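Local coordinates for protein UDP-N-acetylglucosamine 2-epimerase (Listeria monocytogenes, PDB 3OT5) that probably interconverts UDP-N-acetylglucosamine and UDP-N-acetylmannosamine by inverting the configuration at C2 of the sugar, at residues 226-231 with 297-302; 303-308 with 319-324. All coordinates share one frame; numbering follows the deposited sequence.

Interaction 1: residues 226-231 with 297-302; sequences LILMTA and NFLRKS
L226 and L228 of strand 226-229 point toward the end of segment 297-302 and pack on S302, F298 and L299. The tight part lies round S302. L226 CD2 sits 3.7 Å from S302 OG, and L228 CB comes within 3.8 Å of the same oxygen. The hydroxyl is thus lined by two leucines. It donates its hydrogen bond inside its own segment: S302 OG donates to F298 O over 2.7 Å. The donor stands above the carbonyl plane, 46° out of it. This bond ties S302 back to F298 four residues earlier. The S302 hydroxyl group lies beside its own backbone N (chi1 -58°), which turns it back toward F298 O. L228 and L299 cross at about a right angle, with L228 CD2 3.8 Å from L299 CD1. The F298 ring is met more loosely and obliquely, by L226 CD2 at 4.3 Å from F298 CD1. V261 of strand 258-263 also touches L226, L228 and F298, and H215 packs edge-to-face with the F298 ring.

The K301 end is looser. K301 is exposed, and its chain leads away from the strand. Here a water bridges the two segments. It accepts from L226 N at 2.8 Å and donates to K301 O at 2.7 Å. The water thus links two backbone groups that have no direct hydrogen bond to each other. The axes of helix 297-301 and strand 226-229 run 137° apart. A helix packed on a parallel sheet, running roughly against its strands and leading into the neighbouring strand, is characteristic of the Rossmann-like alpha/beta/alpha sandwich.

Interaction 2: residues 303-308 with 319-324; sequences YLVFTD and MGVPVL
V305 and V323 lie side by side and point the same way, as do F306 and L324 on the other face of the sheet. These are the two laterally paired positions of neighbouring parallel strands. V305 CG1 and V323 CG2 meet at 3.5 Å, tighter than a usual carbon contact. V305 CG1 sits between its own backbone N and carbonyl carbon (chi1 53°), and V321 CG1 also touches it at 3.9 Å. The T307 and V323 side chains cross obliquely, with T307 CG2 3.8 Å from V323 CG1. The T307 hydroxyl group has other partners, T230 OG1 and S309 N.

On the face of F306 and L324, the ring of F306 stands alongside L324. L324 CD1 reaches the far part of the ring, 3.3 Å from F306 CE1, while L324 CB lies near F306 CD1. The methyl group approaches obliquely. L304 adds a looser contact here, its CD1 4.4 Å from L324 CD1. Helix 348-360 covers this face, with A355 against F306 and L358 against L324.

Three backbone bonds hold the strands in place. V305 N donates to P322 O, L324 N to V305 O over 2.8 Å, and T307 N to L324 O. The middle one is nearly straight, 171° at the hydrogen. V305 thus uses both its N and its O on the same neighbour, as in parallel pairing. P322 has no N-H to give; its ring packs instead at the start of the pairing, CD 3.3 Å from Y303 O. Strand 302-307, helix 310-315 and strand 323-325 form a beta-alpha-beta unit, the repeating element of Rossmann-like folds.

Both segments of interaction 1 precede those of interaction 2 in the chain. Their centres are about 7 Å apart. Helix 292-301 of interaction 1 runs directly into strand 302-307 of interaction 2. That strand lies between strands 225-229 and 323-325 in one six-stranded parallel sheet. Two polar links join the contacts: L226 O with Y303 N at 2.7 Å and T230 OG1 with T307 OG1 at 2.8 Å, both probable hydrogen bonds. L299 O also packs against V321 CG2. Together they build the middle of the second Rossmann-like sheet, consistent with the two-domain architecture of this epimerase family.

Interaction 1: residues 226-231 with 297-302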
ATOM      1  N   LEU A 226      -6.139  19.865  -9.486  1.00 49.36           N
ATOM      2  CA  LEU A 226      -5.538  18.701 -10.086  1.00 46.81           C
ATOM      3  C   LEU A 226      -6.370  17.434  -9.887  1.00 45.64           C
ATOM      4  O   LEU A 226      -6.713  17.060  -8.760  1.00 45.14           O
ATOM      5  CB  LEU A 226      -4.127  18.507  -9.509  1.00 45.86           C
ATOM      6  CG  LEU A 226      -3.327  17.253  -9.903  1.00 45.58           C
ATOM      7  CD1 LEU A 226      -3.207  17.112 -11.411  1.00 45.62           C
ATOM      8  CD2 LEU A 226      -1.946  17.290  -9.258  1.00 43.03           C
ATOM      9  N   ILE A 227      -6.720  16.801 -11.001  1.00 44.40           N
ATOM     10  CA  ILE A 227      -7.429  15.543 -10.978  1.00 43.45           C
ATOM     11  C   ILE A 227      -6.424  14.510 -11.461  1.00 41.70           C
ATOM     12  O   ILE A 227      -5.824  14.669 -12.520  1.00 42.90           O
ATOM     13  CB  ILE A 227      -8.609  15.484 -11.898  1.00 44.12           C
ATOM     14  CG1 ILE A 227      -9.666  16.515 -11.498  1.00 46.93           C
ATOM     15  CG2 ILE A 227      -9.202  14.051 -11.850  1.00 45.02           C
ATOM     16  CD1 ILE A 227     -10.815  16.575 -12.455  1.00 49.50           C
ATOM     17  N   LEU A 228      -6.244  13.464 -10.682  1.00 40.15           N
ATOM     18  CA  LEU A 228      -5.308  12.410 -11.024  1.00 40.49           C
ATOM     19  C   LEU A 228      -6.112  11.155 -11.326  1.00 40.68           C
ATOM     20  O   LEU A 228      -7.102  10.871 -10.647  1.00 41.50           O
ATOM     21  CB  LEU A 228      -4.366  12.191  -9.839  1.00 40.08           C
ATOM     22  CG  LEU A 228      -3.214  11.197  -9.919  1.00 42.05           C
ATOM     23  CD1 LEU A 228      -2.272  11.515 -11.065  1.00 40.69           C
ATOM     24  CD2 LEU A 228      -2.468  11.222  -8.579  1.00 42.55           C
ATOM     25  N   MET A 229      -5.722  10.429 -12.367  1.00 40.87           N
ATOM     26  CA  MET A 229      -6.408   9.198 -12.740  1.00 42.09           C
ATOM     27  C   MET A 229      -5.433   8.048 -13.007  1.00 43.16           C
ATOM     28  O   MET A 229      -4.371   8.250 -13.585  1.00 42.81           O
ATOM     29  CB  MET A 229      -7.237   9.406 -13.995  1.00 43.35           C
ATOM     30  CG  MET A 229      -7.946   8.146 -14.439  1.00 45.90           C
ATOM     31  SD  MET A 229      -8.864   8.376 -15.943  1.00 51.03           S
ATOM     32  CE  MET A 229      -9.427   6.693 -16.227  1.00 55.77           C
ATOM     33  N   THR A 230      -5.800   6.854 -12.557  1.00 43.23           N
ATOM     34  CA  THR A 230      -5.017   5.644 -12.800  1.00 44.14           C
ATOM     35  C   THR A 230      -5.996   4.485 -12.873  1.00 44.71           C
ATOM     36  O   THR A 230      -7.019   4.470 -12.180  1.00 44.35           O
ATOM     37  CB  THR A 230      -3.963   5.355 -11.721  1.00 43.34           C
ATOM     38  OG1 THR A 230      -4.594   5.179 -10.444  1.00 47.66           O
ATOM     39  CG2 THR A 230      -2.959   6.486 -11.630  1.00 46.07           C
ATOM     40  N   ALA A 231      -5.690   3.538 -13.742  1.00 45.37           N
ATOM     41  CA  ALA A 231      -6.498   2.365 -13.928  1.00 47.24           C
ATOM     42  C   ALA A 231      -5.566   1.261 -14.381  1.00 48.36           C
ATOM     43  O   ALA A 231      -4.935   1.375 -15.439  1.00 49.35           O
ATOM     44  CB  ALA A 231      -7.576   2.623 -14.972  1.00 48.00           C
ATOM     45  N   ASN A 297       3.634  12.218  -4.300  1.00 47.10           N
ATOM     46  CA  ASN A 297       3.821  13.664  -4.388  1.00 48.44           C
ATOM     47  C   ASN A 297       2.767  14.358  -5.262  1.00 47.98           C
ATOM     48  O   ASN A 297       2.358  15.484  -4.964  1.00 47.69           O
ATOM     49  CB  ASN A 297       5.257  13.962  -4.795  1.00 50.30           C
ATOM     50  CG  ASN A 297       6.248  13.613  -3.677  1.00 51.70           C
ATOM     51  OD1 ASN A 297       6.441  14.393  -2.735  1.00 49.46           O
ATOM     52  ND2 ASN A 297       6.897  12.463  -3.800  1.00 50.15           N
ATOM     53  N   PHE A 298       2.310  13.685  -6.317  1.00 47.19           N
ATOM     54  CA  PHE A 298       1.239  14.233  -7.156  1.00 48.23           C
ATOM     55  C   PHE A 298      -0.047  14.163  -6.389  1.00 49.36           C
ATOM     56  O   PHE A 298      -0.847  15.094  -6.371  1.00 49.63           O
ATOM     57  CB  PHE A 298       1.084  13.463  -8.471  1.00 47.27           C
ATOM     58  CG  PHE A 298       1.919  14.002  -9.583  1.00 48.12           C
ATOM     59  CD1 PHE A 298       1.326  14.768 -10.580  1.00 50.32           C
ATOM     60  CD2 PHE A 298       3.284  13.789  -9.619  1.00 49.66           C
ATOM     61  CE1 PHE A 298       2.067  15.284 -11.611  1.00 52.97           C
ATOM     62  CE2 PHE A 298       4.048  14.304 -10.650  1.00 53.40           C
ATOM     63  CZ  PHE A 298       3.437  15.059 -11.651  1.00 56.13           C
ATOM     64  N   LEU A 299      -0.217  13.034  -5.731  1.00 51.10           N
ATOM     65  CA  LEU A 299      -1.386  12.759  -4.941  1.00 51.88           C
ATOM     66  C   LEU A 299      -1.566  13.881  -3.929  1.00 54.73           C
ATOM     67  O   LEU A 299      -2.666  14.421  -3.777  1.00 55.77           O
ATOM     68  CB  LEU A 299      -1.192  11.402  -4.252  1.00 51.74           C
ATOM     69  CG  LEU A 299      -2.394  10.617  -3.772  1.00 51.62           C
ATOM     70  CD1 LEU A 299      -3.324  10.343  -4.961  1.00 51.21           C
ATOM     71  CD2 LEU A 299      -1.934   9.329  -3.131  1.00 49.15           C
ATOM     72  N   ARG A 300      -0.479  14.284  -3.275  1.00 57.85           N
ATOM     73  CA  ARG A 300      -0.564  15.343  -2.262  1.00 60.14           C
ATOM     74  C   ARG A 300      -1.203  16.638  -2.747  1.00 61.31           C
ATOM     75  O   ARG A 300      -1.952  17.275  -1.996  1.00 63.25           O
ATOM     76  CB  ARG A 300       0.808  15.661  -1.658  1.00 62.71           C
ATOM     77  CG  ARG A 300       0.745  16.810  -0.647  1.00 67.01           C
ATOM     78  CD  ARG A 300       2.012  16.986   0.130  1.00 71.77           C
ATOM     79  NE  ARG A 300       1.900  18.094   1.073  1.00 77.33           N
ATOM     80  CZ  ARG A 300       1.365  18.009   2.290  1.00 80.26           C
ATOM     81  NH1 ARG A 300       1.321  19.088   3.063  1.00 82.98           N
ATOM     82  NH2 ARG A 300       0.871  16.857   2.746  1.00 79.88           N
ATOM     83  N   LYS A 301      -0.906  17.038  -3.984  1.00 61.20           N
ATOM     84  CA  LYS A 301      -1.455  18.280  -4.538  1.00 61.10           C
ATOM     85  C   LYS A 301      -2.757  18.057  -5.314  1.00 58.36           C
ATOM     86  O   LYS A 301      -3.335  18.995  -5.857  1.00 59.40           O
ATOM     87  CB  LYS A 301      -0.401  18.957  -5.428  1.00 63.60           C
ATOM     88  CG  LYS A 301      -0.802  20.331  -5.992  1.00 67.05           C
ATOM     89  CD  LYS A 301      -1.191  21.325  -4.884  1.00 73.05           C
ATOM     90  CE  LYS A 301      -1.560  22.698  -5.452  1.00 75.19           C
ATOM     91  NZ  LYS A 301      -2.005  23.633  -4.387  1.00 79.60           N
ATOM     92  N   SER A 302      -3.233  16.819  -5.341  1.00 54.56           N
ATOM     93  CA  SER A 302      -4.456  16.481  -6.061  1.00 51.89           C
ATOM     94  C   SER A 302      -5.722  16.902  -5.309  1.00 51.95           C
ATOM     95  O   SER A 302      -5.759  16.913  -4.076  1.00 51.68           O
ATOM     96  CB  SER A 302      -4.491  14.981  -6.339  1.00 50.20           C
ATOM     97  OG  SER A 302      -3.353  14.593  -7.092  1.00 48.41           O
TER
HETATM   98  O   HOH W   1      -5.463  20.392  -6.787  1.00 42.16           O

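Interaction 2: residues 303-308 with 319-324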
ATOM      1  N   TYR A 303      -6.747  17.266  -6.070  1.00 50.21           N
ATOM      2  CA  TYR A 303      -8.023  17.667  -5.514  1.00 50.35           C
ATOM      3  C   TYR A 303      -8.859  16.402  -5.380  1.00 48.50           C
ATOM      4  O   TYR A 303      -9.629  16.252  -4.437  1.00 49.40           O
ATOM      5  CB  TYR A 303      -8.709  18.685  -6.428  1.00 51.86           C
ATOM      6  CG  TYR A 303      -9.989  19.280  -5.892  1.00 52.47           C
ATOM      7  CD1 TYR A 303      -9.964  20.362  -5.019  1.00 54.08           C
ATOM      8  CD2 TYR A 303     -11.232  18.792  -6.294  1.00 55.71           C
ATOM      9  CE1 TYR A 303     -11.148  20.932  -4.532  1.00 53.28           C
ATOM     10  CE2 TYR A 303     -12.423  19.358  -5.816  1.00 54.53           C
ATOM     11  CZ  TYR A 303     -12.370  20.422  -4.931  1.00 54.87           C
ATOM     12  OH  TYR A 303     -13.544  20.978  -4.456  1.00 61.49           O
ATOM     13  N   LEU A 304      -8.710  15.491  -6.332  1.00 45.15           N
ATOM     14  CA  LEU A 304      -9.441  14.240  -6.273  1.00 44.24           C
ATOM     15  C   LEU A 304      -8.715  13.249  -7.165  1.00 42.68           C
ATOM     16  O   LEU A 304      -7.933  13.625  -8.044  1.00 42.40           O
ATOM     17  CB  LEU A 304     -10.919  14.414  -6.682  1.00 45.74           C
ATOM     18  CG  LEU A 304     -11.287  14.482  -8.164  1.00 44.83           C
ATOM     19  CD1 LEU A 304     -11.238  13.078  -8.722  1.00 43.14           C
ATOM     20  CD2 LEU A 304     -12.678  15.055  -8.394  1.00 48.36           C
ATOM     21  N   VAL A 305      -8.951  11.975  -6.921  1.00 42.84           N
ATOM     22  CA  VAL A 305      -8.295  10.939  -7.695  1.00 41.90           C
ATOM     23  C   VAL A 305      -9.273   9.854  -8.068  1.00 41.10           C
ATOM     24  O   VAL A 305     -10.126   9.479  -7.267  1.00 43.00           O
ATOM     25  CB  VAL A 305      -7.103  10.323  -6.904  1.00 41.06           C
ATOM     26  CG1 VAL A 305      -7.542   9.872  -5.541  1.00 44.01           C
ATOM     27  CG2 VAL A 305      -6.456   9.137  -7.682  1.00 44.13           C
ATOM     28  N   PHE A 306      -9.177   9.405  -9.312  1.00 41.46           N
ATOM     29  CA  PHE A 306      -9.967   8.303  -9.835  1.00 41.20           C
ATOM     30  C   PHE A 306      -9.007   7.155  -9.911  1.00 40.08           C
ATOM     31  O   PHE A 306      -7.976   7.292 -10.529  1.00 39.22           O
ATOM     32  CB  PHE A 306     -10.432   8.524 -11.273  1.00 41.80           C
ATOM     33  CG  PHE A 306     -11.525   9.540 -11.441  1.00 45.02           C
ATOM     34  CD1 PHE A 306     -12.850   9.187 -11.222  1.00 47.59           C
ATOM     35  CD2 PHE A 306     -11.243  10.814 -11.928  1.00 45.98           C
ATOM     36  CE1 PHE A 306     -13.879  10.117 -11.426  1.00 51.66           C
ATOM     37  CE2 PHE A 306     -12.253  11.740 -12.135  1.00 47.39           C
ATOM     38  CZ  PHE A 306     -13.575  11.393 -11.878  1.00 51.09           C
ATOM     39  N   THR A 307      -9.354   6.007  -9.346  1.00 40.23           N
ATOM     40  CA  THR A 307      -8.454   4.886  -9.395  1.00 39.30           C
ATOM     41  C   THR A 307      -9.164   3.584  -9.172  1.00 39.54           C
ATOM     42  O   THR A 307     -10.304   3.548  -8.712  1.00 40.20           O
ATOM     43  CB  THR A 307      -7.375   5.003  -8.271  1.00 39.23           C
ATOM     44  OG1 THR A 307      -6.300   4.081  -8.501  1.00 39.94           O
ATOM     45  CG2 THR A 307      -7.987   4.742  -6.918  1.00 35.66           C
ATOM     46  N   ASP A 308      -8.501   2.515  -9.577  1.00 39.49           N
ATOM     47  CA  ASP A 308      -8.983   1.183  -9.308  1.00 41.51           C
ATOM     48  C   ASP A 308      -7.873   0.475  -8.502  1.00 41.85           C
ATOM     49  O   ASP A 308      -7.901  -0.745  -8.318  1.00 42.20           O
ATOM     50  CB  ASP A 308      -9.335   0.433 -10.585  1.00 42.90           C
ATOM     51  CG  ASP A 308      -8.143   0.192 -11.477  1.00 44.37           C
ATOM     52  OD1 ASP A 308      -7.005   0.517 -11.075  1.00 44.39           O
ATOM     53  OD2 ASP A 308      -8.348  -0.349 -12.585  1.00 47.21           O
ATOM     54  N   MET A 319      -3.587  11.564   2.613  1.00 51.50           N
ATOM     55  CA  MET A 319      -3.251  12.918   2.159  1.00 53.36           C
ATOM     56  C   MET A 319      -4.498  13.796   2.248  1.00 53.26           C
ATOM     57  O   MET A 319      -4.437  14.992   2.010  1.00 54.46           O
ATOM     58  CB  MET A 319      -2.821  12.895   0.694  1.00 51.80           C
ATOM     59  CG  MET A 319      -1.656  11.939   0.332  1.00 55.14           C
ATOM     60  SD  MET A 319      -0.043  12.550   0.805  1.00 60.55           S
ATOM     61  CE  MET A 319      -0.255  12.734   2.560  1.00 64.70           C
ATOM     62  N   GLY A 320      -5.631  13.181   2.572  1.00 52.62           N
ATOM     63  CA  GLY A 320      -6.905  13.882   2.635  1.00 53.42           C
ATOM     64  C   GLY A 320      -7.459  14.101   1.233  1.00 51.71           C
ATOM     65  O   GLY A 320      -8.218  15.040   1.006  1.00 54.09           O
ATOM     66  N   VAL A 321      -7.084  13.232   0.288  1.00 47.99           N
ATOM     67  CA  VAL A 321      -7.560  13.348  -1.094  1.00 45.28           C
ATOM     68  C   VAL A 321      -8.758  12.438  -1.334  1.00 45.22           C
ATOM     69  O   VAL A 321      -8.656  11.236  -1.181  1.00 44.01           O
ATOM     70  CB  VAL A 321      -6.447  12.993  -2.121  1.00 44.57           C
ATOM     71  CG1 VAL A 321      -6.958  13.142  -3.556  1.00 39.67           C
ATOM     72  CG2 VAL A 321      -5.213  13.878  -1.898  1.00 42.58           C
ATOM     73  N   PRO A 322      -9.921  13.022  -1.680  1.00 47.13           N
ATOM     74  CA  PRO A 322     -11.091  12.211  -1.968  1.00 46.26           C
ATOM     75  C   PRO A 322     -10.791  11.245  -3.105  1.00 43.98           C
ATOM     76  O   PRO A 322     -10.155  11.639  -4.096  1.00 41.87           O
ATOM     77  CB  PRO A 322     -12.123  13.247  -2.432  1.00 47.82           C
ATOM     78  CG  PRO A 322     -11.754  14.474  -1.734  1.00 49.72           C
ATOM     79  CD  PRO A 322     -10.242  14.459  -1.700  1.00 48.66           C
ATOM     80  N   VAL A 323     -11.253  10.003  -2.970  1.00 43.06           N
ATOM     81  CA  VAL A 323     -11.027   8.992  -3.989  1.00 41.85           C
ATOM     82  C   VAL A 323     -12.321   8.458  -4.620  1.00 43.47           C
ATOM     83  O   VAL A 323     -13.241   8.050  -3.918  1.00 44.91           O
ATOM     84  CB  VAL A 323     -10.244   7.785  -3.396  1.00 41.20           C
ATOM     85  CG1 VAL A 323     -10.034   6.721  -4.439  1.00 37.72           C
ATOM     86  CG2 VAL A 323      -8.910   8.233  -2.810  1.00 38.03           C
ATOM     87  N   LEU A 324     -12.393   8.487  -5.951  1.00 44.18           N
ATOM     88  CA  LEU A 324     -13.534   7.928  -6.688  1.00 44.35           C
ATOM     89  C   LEU A 324     -12.999   6.616  -7.258  1.00 43.01           C
ATOM     90  O   LEU A 324     -12.082   6.611  -8.084  1.00 42.35           O
ATOM     91  CB  LEU A 324     -14.038   8.870  -7.780  1.00 45.52           C
ATOM     92  CG  LEU A 324     -14.612  10.218  -7.302  1.00 45.95           C
ATOM     93  CD1 LEU A 324     -15.137  11.035  -8.479  1.00 43.94           C
ATOM     94  CD2 LEU A 324     -15.717  10.007  -6.282  1.00 49.15           C
TER